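PDB 4TLV: ADP-ribosylating toxin CARDS from Mycoplasma pneumoniae, which transfers the ADP-ribosyl group of NAD(+) to multiple target proteins in vitro and elicits vacuolization in mammalian cells, acting as the main virulence factor of the bacterium. Local coordinates for residues D327-Q332 against Q486-V491; A292-N297 against F310-F315; S438-D443 against D476-K481; L335-F340 against V350-S355. All blocks are in the same frame, centred on the assembly; numbering follows the deposited sequence.

Contact 1. Residues D327-Q332 against Q486-V491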
loop_
_atom_site.group_PDB
_atom_site.type_symbol
_atom_site.label_atom_id
_atom_site.label_comp_id
_atom_site.label_asym_id
_atom_site.label_seq_id
_atom_site.Cartn_x
_atom_site.Cartn_y
_atom_site.Cartn_z
ATOM N N ASP A 327 4.736 0.047 -18.744
ATOM C CA ASP A 327 5.718 -1.021 -18.985
ATOM C C ASP A 327 6.832 -1.073 -17.939
ATOM O O ASP A 327 7.289 -0.044 -17.433
ATOM C CB ASP A 327 6.350 -0.906 -20.376
ATOM C CG ASP A 327 5.340 -1.113 -21.496
ATOM O OD1 ASP A 327 4.698 -2.183 -21.537
ATOM O OD2 ASP A 327 5.189 -0.194 -22.323
ATOM N N LEU A 328 7.277 -2.286 -17.642
ATOM C CA LEU A 328 8.471 -2.496 -16.821
ATOM C C LEU A 328 9.730 -2.158 -17.599
ATOM O O LEU A 328 9.760 -2.272 -18.827
ATOM C CB LEU A 328 8.543 -3.967 -16.394
ATOM C CG LEU A 328 7.330 -4.461 -15.603
ATOM C CD1 LEU A 328 7.513 -5.931 -15.202
ATOM C CD2 LEU A 328 7.125 -3.595 -14.346
ATOM N N THR A 329 10.792 -1.782 -16.891
ATOM C CA THR A 329 12.075 -1.556 -17.543
ATOM C C THR A 329 12.720 -2.892 -17.845
ATOM O O THR A 329 12.147 -3.951 -17.561
ATOM C CB THR A 329 13.048 -0.774 -16.649
ATOM O OG1 THR A 329 13.456 -1.617 -15.567
ATOM C CG2 THR A 329 12.383 0.471 -16.088
ATOM N N GLY A 330 13.925 -2.838 -18.417
ATOM C CA GLY A 330 14.644 -4.038 -18.802
ATOM C C GLY A 330 15.023 -4.895 -17.606
ATOM O O GLY A 330 15.197 -6.110 -17.732
ATOM N N ALA A 331 15.138 -4.265 -16.444
ATOM C CA ALA A 331 15.474 -4.987 -15.226
ATOM C C ALA A 331 14.230 -5.291 -14.377
ATOM O O ALA A 331 14.332 -5.528 -13.175
ATOM C CB ALA A 331 16.519 -4.216 -14.412
ATOM N N GLN A 332 13.065 -5.270 -15.023
ATOM C CA GLN A 332 11.811 -5.721 -14.431
ATOM C C GLN A 332 11.277 -4.852 -13.286
ATOM O O GLN A 332 10.520 -5.326 -12.453
ATOM C CB GLN A 332 11.914 -7.183 -13.987
ATOM C CG GLN A 332 12.383 -8.126 -15.085
ATOM C CD GLN A 332 12.780 -9.482 -14.535
ATOM O OE1 GLN A 332 13.726 -9.596 -13.753
ATOM N NE2 GLN A 332 12.033 -10.512 -14.912
ATOM N N GLN A 486 20.436 -0.343 -8.663
ATOM C CA GLN A 486 21.554 0.506 -9.042
ATOM C C GLN A 486 21.040 1.572 -10.000
ATOM O O GLN A 486 21.355 2.751 -9.879
ATOM C CB GLN A 486 22.634 -0.328 -9.730
ATOM C CG GLN A 486 23.812 0.477 -10.232
ATOM C CD GLN A 486 24.891 -0.414 -10.836
ATOM O OE1 GLN A 486 24.750 -0.919 -11.951
ATOM N NE2 GLN A 486 25.968 -0.618 -10.092
ATOM N N ASP A 487 20.250 1.126 -10.966
ATOM C CA ASP A 487 19.501 2.024 -11.826
ATOM C C ASP A 487 18.418 1.219 -12.523
ATOM O O ASP A 487 18.239 0.031 -12.247
ATOM C CB ASP A 487 20.408 2.743 -12.837
ATOM C CG ASP A 487 21.149 1.785 -13.763
ATOM O OD1 ASP A 487 20.604 0.726 -14.136
ATOM O OD2 ASP A 487 22.295 2.115 -14.139
ATOM N N ASN A 488 17.694 1.857 -13.426
ATOM C CA ASN A 488 16.550 1.196 -14.049
ATOM C C ASN A 488 16.875 -0.077 -14.838
ATOM O O ASN A 488 15.999 -0.909 -15.035
ATOM C CB ASN A 488 15.754 2.185 -14.908
ATOM C CG ASN A 488 14.970 3.187 -14.066
ATOM O OD1 ASN A 488 14.775 2.864 -12.808
ATOM N ND2 ASN A 488 14.545 4.236 -14.552
ATOM N N GLN A 489 18.122 -0.240 -15.278
ATOM C CA GLN A 489 18.502 -1.432 -16.042
ATOM C C GLN A 489 19.402 -2.400 -15.268
ATOM O O GLN A 489 19.861 -3.390 -15.826
ATOM C CB GLN A 489 19.197 -1.048 -17.358
ATOM C CG GLN A 489 18.263 -0.478 -18.422
ATOM C CD GLN A 489 17.824 0.928 -18.105
ATOM O OE1 GLN A 489 16.633 1.239 -18.129
ATOM N NE2 GLN A 489 18.788 1.795 -17.802
ATOM N N ASN A 490 19.669 -2.112 -13.997
ATOM C CA ASN A 490 20.590 -2.934 -13.225
ATOM C C ASN A 490 20.070 -3.136 -11.806
ATOM O O ASN A 490 20.131 -2.224 -10.991
ATOM C CB ASN A 490 21.971 -2.281 -13.200
ATOM C CG ASN A 490 22.637 -2.275 -14.573
ATOM O OD1 ASN A 490 23.154 -3.296 -15.023
ATOM N ND2 ASN A 490 22.610 -1.126 -15.248
ATOM N N VAL A 491 19.560 -4.337 -11.534
ATOM C CA VAL A 491 18.962 -4.664 -10.238
ATOM C C VAL A 491 19.637 -5.911 -9.663
ATOM O O VAL A 491 19.812 -6.907 -10.370
ATOM C CB VAL A 491 17.439 -4.891 -10.388
ATOM C CG1 VAL A 491 16.811 -5.341 -9.058
ATOM C CG2 VAL A 491 16.753 -3.610 -10.891
HETATM O O HOH W 1 15.007 -0.760 -19.794
#

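Contact 2. Residues A292-N297 against F310-F315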
loop_
_atom_site.group_PDB
_atom_site.type_symbol
_atom_site.label_atom_id
_atom_site.label_comp_id
_atom_site.label_asym_id
_atom_site.label_seq_id
_atom_site.Cartn_x
_atom_site.Cartn_y
_atom_site.Cartn_z
ATOM N N ALA A 292 6.627 10.386 -19.946
ATOM C CA ALA A 292 7.760 10.112 -19.057
ATOM C C ALA A 292 8.803 9.228 -19.724
ATOM O O ALA A 292 8.497 8.470 -20.641
ATOM C CB ALA A 292 7.284 9.504 -17.710
ATOM N N ASP A 293 10.045 9.323 -19.263
ATOM C CA ASP A 293 11.144 8.626 -19.931
ATOM C C ASP A 293 11.954 7.833 -18.918
ATOM O O ASP A 293 12.621 8.416 -18.076
ATOM C CB ASP A 293 12.058 9.637 -20.637
ATOM C CG ASP A 293 13.142 8.958 -21.499
ATOM O OD1 ASP A 293 13.476 7.782 -21.245
ATOM O OD2 ASP A 293 13.651 9.596 -22.441
ATOM N N PRO A 294 11.905 6.496 -18.989
ATOM C CA PRO A 294 12.625 5.696 -17.981
ATOM C C PRO A 294 14.141 5.781 -18.113
ATOM O O PRO A 294 14.846 5.341 -17.206
ATOM C CB PRO A 294 12.193 4.255 -18.280
ATOM C CG PRO A 294 11.038 4.363 -19.212
ATOM C CD PRO A 294 11.186 5.657 -19.956
ATOM N N GLN A 295 14.633 6.307 -19.230
ATOM C CA GLN A 295 16.075 6.456 -19.426
ATOM C C GLN A 295 16.672 7.490 -18.460
ATOM O O GLN A 295 17.813 7.359 -18.018
ATOM C CB GLN A 295 16.378 6.850 -20.875
ATOM C CG GLN A 295 17.860 6.745 -21.270
ATOM C CD GLN A 295 18.669 7.980 -20.908
ATOM O OE1 GLN A 295 18.025 9.151 -20.938
ATOM N NE2 GLN A 295 19.862 7.883 -20.600
ATOM N N ASN A 296 15.900 8.523 -18.140
ATOM C CA ASN A 296 16.366 9.556 -17.215
ATOM C C ASN A 296 15.352 9.864 -16.117
ATOM O O ASN A 296 15.508 10.832 -15.374
ATOM C CB ASN A 296 16.706 10.837 -17.974
ATOM C CG ASN A 296 15.568 11.305 -18.863
ATOM O OD1 ASN A 296 14.406 10.986 -18.618
ATOM N ND2 ASN A 296 15.903 12.061 -19.911
ATOM N N ASN A 297 14.307 9.048 -16.033
ATOM C CA ASN A 297 13.261 9.241 -15.022
ATOM C C ASN A 297 12.531 10.582 -15.104
ATOM O O ASN A 297 11.808 10.943 -14.190
ATOM C CB ASN A 297 13.802 9.006 -13.601
ATOM C CG ASN A 297 13.950 7.520 -13.278
ATOM O OD1 ASN A 297 13.416 6.667 -13.986
ATOM N ND2 ASN A 297 14.690 7.213 -12.230
ATOM N N PHE A 310 13.002 7.378 -25.765
ATOM C CA PHE A 310 11.705 7.824 -26.255
ATOM C C PHE A 310 10.724 8.012 -25.107
ATOM O O PHE A 310 10.842 7.357 -24.081
ATOM C CB PHE A 310 11.146 6.846 -27.298
ATOM C CG PHE A 310 10.981 5.430 -26.797
ATOM C CD1 PHE A 310 12.064 4.560 -26.763
ATOM C CD2 PHE A 310 9.739 4.971 -26.370
ATOM C CE1 PHE A 310 11.918 3.248 -26.312
ATOM C CE2 PHE A 310 9.575 3.663 -25.915
ATOM C CZ PHE A 310 10.671 2.796 -25.887
ATOM N N PRO A 311 9.751 8.915 -25.287
ATOM C CA PRO A 311 8.765 9.180 -24.239
ATOM C C PRO A 311 7.752 8.046 -24.182
ATOM O O PRO A 311 7.374 7.501 -25.218
ATOM C CB PRO A 311 8.078 10.473 -24.709
ATOM C CG PRO A 311 8.872 10.961 -25.903
ATOM C CD PRO A 311 9.534 9.750 -26.478
ATOM N N GLN A 312 7.328 7.683 -22.981
ATOM C CA GLN A 312 6.274 6.691 -22.845
ATOM C C GLN A 312 5.015 7.408 -22.345
ATOM O O GLN A 312 5.108 8.395 -21.622
ATOM C CB GLN A 312 6.744 5.548 -21.944
ATOM C CG GLN A 312 7.852 4.722 -22.636
ATOM C CD GLN A 312 8.331 3.544 -21.805
ATOM O OE1 GLN A 312 7.687 3.154 -20.837
ATOM N NE2 GLN A 312 9.468 2.970 -22.189
ATOM N N THR A 313 3.855 6.925 -22.766
ATOM C CA THR A 313 2.652 7.742 -22.758
ATOM C C THR A 313 1.493 7.105 -22.002
ATOM O O THR A 313 0.490 7.764 -21.763
ATOM C CB THR A 313 2.171 8.028 -24.198
ATOM O OG1 THR A 313 1.726 6.807 -24.807
ATOM C CG2 THR A 313 3.290 8.623 -25.054
ATOM N N ILE A 314 1.607 5.827 -21.657
ATOM C CA ILE A 314 0.492 5.147 -20.999
ATOM C C ILE A 314 0.716 5.025 -19.492
ATOM O O ILE A 314 1.731 4.491 -19.047
ATOM C CB ILE A 314 0.234 3.740 -21.588
ATOM C CG1 ILE A 314 -0.002 3.815 -23.112
ATOM C CG2 ILE A 314 -0.910 3.032 -20.815
ATOM C CD1 ILE A 314 -1.168 4.758 -23.560
ATOM N N PHE A 315 -0.253 5.513 -18.720
ATOM C CA PHE A 315 -0.177 5.493 -17.263
ATOM C C PHE A 315 -1.436 4.875 -16.675
ATOM O O PHE A 315 -2.473 4.817 -17.335
ATOM C CB PHE A 315 -0.012 6.907 -16.686
ATOM C CG PHE A 315 1.244 7.611 -17.150
ATOM C CD1 PHE A 315 1.273 8.244 -18.385
ATOM C CD2 PHE A 315 2.381 7.630 -16.363
ATOM C CE1 PHE A 315 2.414 8.889 -18.833
ATOM C CE2 PHE A 315 3.540 8.274 -16.803
ATOM C CZ PHE A 315 3.551 8.906 -18.047
#

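Contact 3. Residues S438-D443 against D476-K481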
loop_
_atom_site.group_PDB
_atom_site.type_symbol
_atom_site.label_atom_id
_atom_site.label_comp_id
_atom_site.label_asym_id
_atom_site.label_seq_id
_atom_site.Cartn_x
_atom_site.Cartn_y
_atom_site.Cartn_z
ATOM N N SER A 438 0.173 -3.906 -10.005
ATOM C CA SER A 438 0.900 -4.902 -10.799
ATOM C C SER A 438 2.253 -5.278 -10.205
ATOM O O SER A 438 2.815 -6.315 -10.560
ATOM C CB SER A 438 1.084 -4.425 -12.237
ATOM O OG SER A 438 2.025 -3.371 -12.287
ATOM N N THR A 439 2.776 -4.431 -9.321
ATOM C CA THR A 439 3.979 -4.764 -8.553
ATOM C C THR A 439 3.807 -4.397 -7.092
ATOM O O THR A 439 3.017 -3.509 -6.743
ATOM C CB THR A 439 5.256 -4.091 -9.097
ATOM O OG1 THR A 439 5.181 -2.666 -8.918
ATOM C CG2 THR A 439 5.480 -4.469 -10.589
ATOM N N PHE A 440 4.553 -5.090 -6.238
ATOM C CA PHE A 440 4.344 -4.988 -4.799
ATOM C C PHE A 440 5.671 -4.850 -4.056
ATOM O O PHE A 440 6.000 -5.651 -3.182
ATOM C CB PHE A 440 3.575 -6.218 -4.338
ATOM C CG PHE A 440 2.290 -6.423 -5.090
ATOM C CD1 PHE A 440 2.269 -7.145 -6.275
ATOM C CD2 PHE A 440 1.112 -5.872 -4.629
ATOM C CE1 PHE A 440 1.094 -7.332 -6.978
ATOM C CE2 PHE A 440 -0.076 -6.052 -5.337
ATOM C CZ PHE A 440 -0.081 -6.768 -6.512
ATOM N N PHE A 441 6.434 -3.826 -4.420
ATOM C CA PHE A 441 7.738 -3.575 -3.808
ATOM C C PHE A 441 7.606 -2.663 -2.595
ATOM O O PHE A 441 6.931 -1.631 -2.665
ATOM C CB PHE A 441 8.682 -2.886 -4.802
ATOM C CG PHE A 441 8.793 -3.579 -6.135
ATOM C CD1 PHE A 441 8.671 -4.962 -6.239
ATOM C CD2 PHE A 441 9.063 -2.839 -7.281
ATOM C CE1 PHE A 441 8.788 -5.596 -7.481
ATOM C CE2 PHE A 441 9.196 -3.463 -8.521
ATOM C CZ PHE A 441 9.058 -4.842 -8.615
ATOM N N VAL A 442 8.250 -3.041 -1.490
ATOM C CA VAL A 442 8.333 -2.176 -0.303
ATOM C C VAL A 442 9.725 -1.572 -0.226
ATOM O O VAL A 442 10.721 -2.286 -0.388
ATOM C CB VAL A 442 8.103 -2.954 1.026
ATOM C CG1 VAL A 442 8.154 -1.989 2.223
ATOM C CG2 VAL A 442 6.779 -3.696 0.991
ATOM N N ASP A 443 9.799 -0.259 -0.031
ATOM C CA ASP A 443 11.088 0.402 0.207
ATOM C C ASP A 443 11.503 0.103 1.642
ATOM O O ASP A 443 10.847 0.551 2.585
ATOM C CB ASP A 443 10.960 1.912 -0.023
ATOM C CG ASP A 443 12.309 2.655 0.068
ATOM O OD1 ASP A 443 13.294 2.090 0.578
ATOM O OD2 ASP A 443 12.371 3.823 -0.372
ATOM N N ASP A 476 10.387 -7.450 -2.260
ATOM C CA ASP A 476 9.280 -7.817 -3.145
ATOM C C ASP A 476 8.306 -8.705 -2.398
ATOM O O ASP A 476 8.616 -9.854 -2.108
ATOM C CB ASP A 476 9.771 -8.560 -4.383
ATOM C CG ASP A 476 8.622 -9.094 -5.214
ATOM O OD1 ASP A 476 7.527 -8.475 -5.192
ATOM O OD2 ASP A 476 8.796 -10.147 -5.850
ATOM N N LEU A 477 7.126 -8.178 -2.088
ATOM C CA LEU A 477 6.147 -8.946 -1.314
ATOM C C LEU A 477 5.632 -10.185 -2.043
ATOM O O LEU A 477 5.118 -11.100 -1.407
ATOM C CB LEU A 477 4.968 -8.052 -0.924
ATOM C CG LEU A 477 5.298 -6.969 0.105
ATOM C CD1 LEU A 477 4.154 -5.941 0.157
ATOM C CD2 LEU A 477 5.580 -7.574 1.505
ATOM N N LYS A 478 5.716 -10.209 -3.374
ATOM C CA LYS A 478 5.241 -11.393 -4.097
ATOM C C LYS A 478 6.113 -12.616 -3.831
ATOM O O LYS A 478 5.613 -13.726 -3.726
ATOM C CB LYS A 478 5.182 -11.157 -5.613
ATOM C CG LYS A 478 4.050 -10.268 -6.086
ATOM C CD LYS A 478 4.102 -10.073 -7.620
ATOM C CE LYS A 478 3.422 -11.209 -8.354
ATOM N NZ LYS A 478 3.357 -10.954 -9.834
ATOM N N THR A 479 7.418 -12.402 -3.742
ATOM C CA THR A 479 8.381 -13.502 -3.741
ATOM C C THR A 479 9.303 -13.533 -2.522
ATOM O O THR A 479 10.076 -14.466 -2.382
ATOM C CB THR A 479 9.291 -13.451 -4.982
ATOM O OG1 THR A 479 10.058 -12.241 -4.961
ATOM C CG2 THR A 479 8.469 -13.523 -6.289
ATOM N N SER A 480 9.218 -12.516 -1.665
ATOM C CA SER A 480 10.088 -12.369 -0.488
ATOM C C SER A 480 11.568 -12.146 -0.811
ATOM O O SER A 480 12.429 -12.425 0.023
ATOM C CB SER A 480 9.949 -13.574 0.469
ATOM O OG SER A 480 8.614 -13.730 0.933
ATOM N N LYS A 481 11.874 -11.648 -2.007
ATOM C CA LYS A 481 13.261 -11.330 -2.343
ATOM C C LYS A 481 13.613 -9.897 -1.920
ATOM O O LYS A 481 12.729 -9.035 -1.764
ATOM C CB LYS A 481 13.534 -11.561 -3.842
ATOM C CG LYS A 481 13.304 -13.002 -4.305
ATOM C CD LYS A 481 13.952 -13.270 -5.661
ATOM C CE LYS A 481 13.251 -12.488 -6.761
ATOM N NZ LYS A 481 11.866 -13.007 -6.927
HETATM O O HOH W 2 4.750 -8.369 -10.721
HETATM O O HOH W 3 5.907 -7.360 -7.134
#

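Contact 4. Residues L335-F340 against V350-S355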
loop_
_atom_site.group_PDB
_atom_site.type_symbol
_atom_site.label_atom_id
_atom_site.label_comp_id
_atom_site.label_asym_id
_atom_site.label_seq_id
_atom_site.Cartn_x
_atom_site.Cartn_y
_atom_site.Cartn_z
ATOM N N LEU A 335 7.913 1.921 -12.611
ATOM C CA LEU A 335 8.184 3.307 -12.230
ATOM C C LEU A 335 6.898 4.108 -12.011
ATOM O O LEU A 335 5.929 3.938 -12.750
ATOM C CB LEU A 335 9.021 3.987 -13.313
ATOM C CG LEU A 335 10.404 3.361 -13.556
ATOM C CD1 LEU A 335 10.955 3.804 -14.931
ATOM C CD2 LEU A 335 11.372 3.701 -12.413
ATOM N N SER A 336 6.916 4.987 -11.007
ATOM C CA SER A 336 5.751 5.778 -10.593
ATOM C C SER A 336 6.113 7.256 -10.488
ATOM O O SER A 336 7.256 7.596 -10.176
ATOM C CB SER A 336 5.264 5.310 -9.209
ATOM O OG SER A 336 4.682 4.026 -9.278
ATOM N N LEU A 337 5.139 8.122 -10.762
ATOM C CA LEU A 337 5.271 9.554 -10.532
ATOM C C LEU A 337 5.537 9.807 -9.063
ATOM O O LEU A 337 4.833 9.282 -8.192
ATOM C CB LEU A 337 3.986 10.280 -10.950
ATOM C CG LEU A 337 3.961 10.756 -12.407
ATOM C CD1 LEU A 337 4.187 9.640 -13.400
ATOM C CD2 LEU A 337 2.658 11.513 -12.704
ATOM N N THR A 338 6.542 10.627 -8.786
ATOM C CA THR A 338 6.978 10.849 -7.421
ATOM C C THR A 338 7.157 12.355 -7.214
ATOM O O THR A 338 7.784 13.024 -8.036
ATOM C CB THR A 338 8.310 10.104 -7.166
ATOM O OG1 THR A 338 8.164 8.719 -7.523
ATOM C CG2 THR A 338 8.739 10.214 -5.717
ATOM N N ALA A 339 6.575 12.883 -6.141
ATOM C CA ALA A 339 6.694 14.300 -5.817
ATOM C C ALA A 339 7.945 14.533 -4.969
ATOM O O ALA A 339 8.006 14.107 -3.816
ATOM C CB ALA A 339 5.460 14.773 -5.073
ATOM N N PHE A 340 8.943 15.191 -5.558
ATOM C CA PHE A 340 10.215 15.461 -4.884
ATOM C C PHE A 340 10.315 16.916 -4.439
ATOM O O PHE A 340 9.831 17.818 -5.116
ATOM C CB PHE A 340 11.383 15.164 -5.823
ATOM C CG PHE A 340 11.659 13.708 -6.013
ATOM C CD1 PHE A 340 12.361 12.991 -5.048
ATOM C CD2 PHE A 340 11.246 13.056 -7.163
ATOM C CE1 PHE A 340 12.624 11.640 -5.226
ATOM C CE2 PHE A 340 11.523 11.703 -7.352
ATOM C CZ PHE A 340 12.207 10.998 -6.384
ATOM N N VAL A 350 7.780 16.822 -10.102
ATOM C CA VAL A 350 7.463 15.423 -10.366
ATOM C C VAL A 350 8.541 14.747 -11.223
ATOM O O VAL A 350 9.021 15.317 -12.200
ATOM C CB VAL A 350 6.090 15.289 -11.026
ATOM C CG1 VAL A 350 5.710 13.825 -11.179
ATOM C CG2 VAL A 350 5.046 16.035 -10.201
ATOM N N HIS A 351 8.896 13.515 -10.856
ATOM C CA HIS A 351 9.983 12.775 -11.489
ATOM C C HIS A 351 9.663 11.300 -11.242
ATOM O O HIS A 351 8.920 10.983 -10.325
ATOM C CB HIS A 351 11.294 13.148 -10.783
ATOM C CG HIS A 351 12.533 12.842 -11.562
ATOM N ND1 HIS A 351 13.003 13.346 -12.726
ATOM C CD2 HIS A 351 13.482 11.939 -11.127
ATOM C CE1 HIS A 351 14.201 12.720 -12.990
ATOM N NE2 HIS A 351 14.471 11.882 -12.003
ATOM N N LEU A 352 10.230 10.391 -12.026
ATOM C CA LEU A 352 9.944 8.975 -11.806
ATOM C C LEU A 352 10.817 8.408 -10.698
ATOM O O LEU A 352 11.937 8.875 -10.483
ATOM C CB LEU A 352 10.161 8.162 -13.090
ATOM C CG LEU A 352 9.249 8.449 -14.286
ATOM C CD1 LEU A 352 9.623 7.508 -15.439
ATOM C CD2 LEU A 352 7.785 8.274 -13.898
ATOM N N SER A 353 10.293 7.421 -9.978
ATOM C CA SER A 353 11.135 6.552 -9.165
ATOM C C SER A 353 10.527 5.154 -9.078
ATOM O O SER A 353 9.402 4.929 -9.525
ATOM C CB SER A 353 11.406 7.135 -7.772
ATOM O OG SER A 353 10.243 7.132 -6.994
ATOM N N VAL A 354 11.283 4.210 -8.533
ATOM C CA VAL A 354 10.829 2.823 -8.442
ATOM C C VAL A 354 9.511 2.745 -7.653
ATOM O O VAL A 354 9.422 3.245 -6.530
ATOM C CB VAL A 354 11.909 1.936 -7.796
ATOM C CG1 VAL A 354 11.379 0.517 -7.502
ATOM C CG2 VAL A 354 13.117 1.848 -8.717
ATOM N N SER A 355 8.493 2.123 -8.248
ATOM C CA SER A 355 7.178 2.011 -7.594
ATOM C C SER A 355 7.297 1.297 -6.259
ATOM O O SER A 355 7.843 0.204 -6.195
ATOM C CB SER A 355 6.195 1.231 -8.491
ATOM O OG SER A 355 6.143 1.769 -9.801
#

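Contact 1. Residues D327-Q332 against Q486-V491
Thr329 and Ala331 of one type I beta turn (Thr329 to Gln332) meet Asn488, Gln489 and Val491 around a second type I turn (Asp487 to Asn490), and the two turns join the beta-trefoil domains D2 and D3.

One direct hydrogen bond links the two segments: Thr329 OG1 donates to Asn488 O at 2.7 Å, with the hydroxyl tilted 16° from the carbonyl plane. With chi1 at 70° the hydroxyl lies between the backbone N and the carbonyl carbon, where it also accepts from Ala331 N at 3.3 Å. That second bond makes an ST turn, and threonine suits the place because one oxygen can shape its own turn while gripping the other. A water adds a bridge, accepting from Gly330 N and donating to Gln489 OE1.

Within 486-491, Asp487 braces the turn. Its OD1 takes Gln489 N at 2.9 Å, an Asx turn, and on the syn side Asn490 ND2, also at 2.9 Å, while Asn490 OD1 accepts from Lys513 NZ; Gln486 and Asp487 together face Asn490 in a classic beta bulge. Asn488 turns its amide elsewhere, ND2 bonding Asn297 OD1 and Pro294 O of D2, so this buried residue touches D2 with both backbone and side chain.

Apolar contact is slight but close. The small Ala331 lets the backbones approach, its CB lying 3.5 Å from Gln489 C. Thr329 CG2 stands 4.0 Å from Asn488 CB, the two side chains crossing at about a right angle. Beyond the turn, on the strand 490-495, the CG2 branch of Val491 reaches Ala331 CB at 3.6 Å.

Contact 2. Residues A292-N297 against F310-F315
Ala292 and Gln312 form a single antiparallel bridge, a hydrogen-bonded pair in which Gln312 N donates to Ala292 O at 2.7 Å and Ala292 N returns the bond to Gln312 O at 3.0 Å. It ties strand 287-293, at Ala292, to the loop leading into strand 315-317, within the beta-trefoil domain D2.

Past the bridge comes an Asx turn: Asp293 OD1 accepts from Gln295 N at 2.8 Å, on the anti side but well out of the carboxylate plane (35°). The same OD1 is bonded by Ser309 OG, just ahead of 310-315, so one acidic side chain serves the turn and the neighbouring loop together.

Proline suits the next place, since its ring offers a compact apolar surface. Gln312 CG lies anti to its own carbonyl carbon (chi1 -69°) and the chain runs extended beyond it, carrying the amide across Pro294 at about a right angle; Gln312 NE2 comes within 3.6 Å of Pro294 CG. Both residues also touch Leu325 of strand 323-325.

At the buried end the Phe315 ring meets Ala292 edge-on, where a methyl is small enough to fit: Ala292 CB lies near the ring plane, 3.8 Å from Phe315 CZ.

Contact 3. Residues S438-D443 against D476-K481
Asp476, ending strand 473-476, pairs with Phe441 as an antiparallel, non-hydrogen-bonded couple at the border of the D3 beta-trefoil, where the chain coming from D2 enters its first strand, 441-443. The carboxylate of Asp476 stands nearly perpendicular to the Phe441 ring, the planes 83° apart, with OD1 at the ring edge 3.8 Å from CD1; that rim carries the partly positive C-H groups, which suits an acidic oxygen. CG lies anti to the backbone N and beside the carbonyl carbon (chi1 173°), which carries the carboxylate forward over the residues that follow. There OD1 accepts from Lys478 N in an Asx turn, met from above the carboxylate plane, and a water links OD1 to Phe440 N.

Leu477 follows with the backbone bond of the contact, its N donating to Phe440 O at 3.0 Å. Its side chain is apolar on both flanks, CB lying 4.1 Å from Phe440 CB and CD1 3.6 Å from Val442 CG2, so leucine's branched chain packs against both residues.

Lys478 lays its methylene chain beside Phe440, CG coming 3.6 Å from CD1, while the chain bends at chi3 and the ammonium group reaches a water that also bonds Ser438 O. Lysine suits the place because it combines a long aliphatic stem with a charged end.

Thr479 donates through OG1 to Asp476 OD2 at 2.6 Å, giving the second carboxylate oxygen a partner. Ser480 N bonds Asp476 O, and Lys481, whose NZ also meets Met516 O and Glu518 O, completes the chain of bonds by donating from NZ to Thr479 OG1 at 2.8 Å.

Contact 4. Residues L335-F340 against V350-S355
Ser336 and Ser353, like Thr338 and His351, are hydrogen-bonded pairs of an antiparallel beta hairpin in the trefoil domain D2, its strands inclined at 137°. Each pair exchanges two backbone bonds, the one from Ser336 N to Ser353 O measuring 2.9 Å. Leucine, valine and alanine occupy the non-hydrogen-bonded pairs.

Hydroxyls supply the polar side-chain contacts. Thr338 OG1 and Ser353 OG lie 2.7 Å apart in a hydrogen bond either could donate, and Ser336 OG pairs with Ser355 OG at the same distance. Ser353 OG stands between its own backbone N and carbonyl carbon (chi1 69°), which points it across the strands at the threonine. Such short side chains suit the position, reaching a partner without spreading the backbones.

The face of Leu337, Ala339, Val350 and Leu352 is aliphatic. Leu337 CG packs 3.7 Å from Val350 CG1, and its CD1 meets Leu352 CD2 at 3.9 Å. Leu335, which diverges from its pair partner Val354, touches Leu352 CD1 to CD1 at 4.0 Å.

Near the turn end of the hairpin the Phe340 ring lies against the aliphatic CB of His351, CD2 to CB 3.6 Å, while Thr338 CG2 sits over one ring face, toward its rim.

The chemistry therefore divides the hairpin: branched aliphatic groups suit the buried face, packed against Val299 and Leu403 of neighbouring strands, whereas the hydroxyls of buried Ser336 and Thr338 each find a hydroxyl partner on 350-355, and Ser355 OG also bonds Ser334 OG.

Contacts 2 and 4 lie within D2, with centres 11 Å apart, and meet where Asn297 O lies 2.7 Å from Leu352 N, a probable hydrogen bond. Contact 1 carries this region to D3: Asn488 OD1 packs 3.5 Å from Leu335 CD2 of contact 4, and Thr329 CG2 lies 3.8 Å from Leu335 CD1. Contact 3 lies where the chain passes from D2 into D3, its centre about 15 Å from that of contact 1; Phe441 CD2 comes 3.5 Å from Ser355 O of contact 4. Contacts 2 and 3 do not touch, their nearest atoms being about 10 Å apart. All four belong to the trefoil portion rather than the mono-ADP-ribosyltransferase domain.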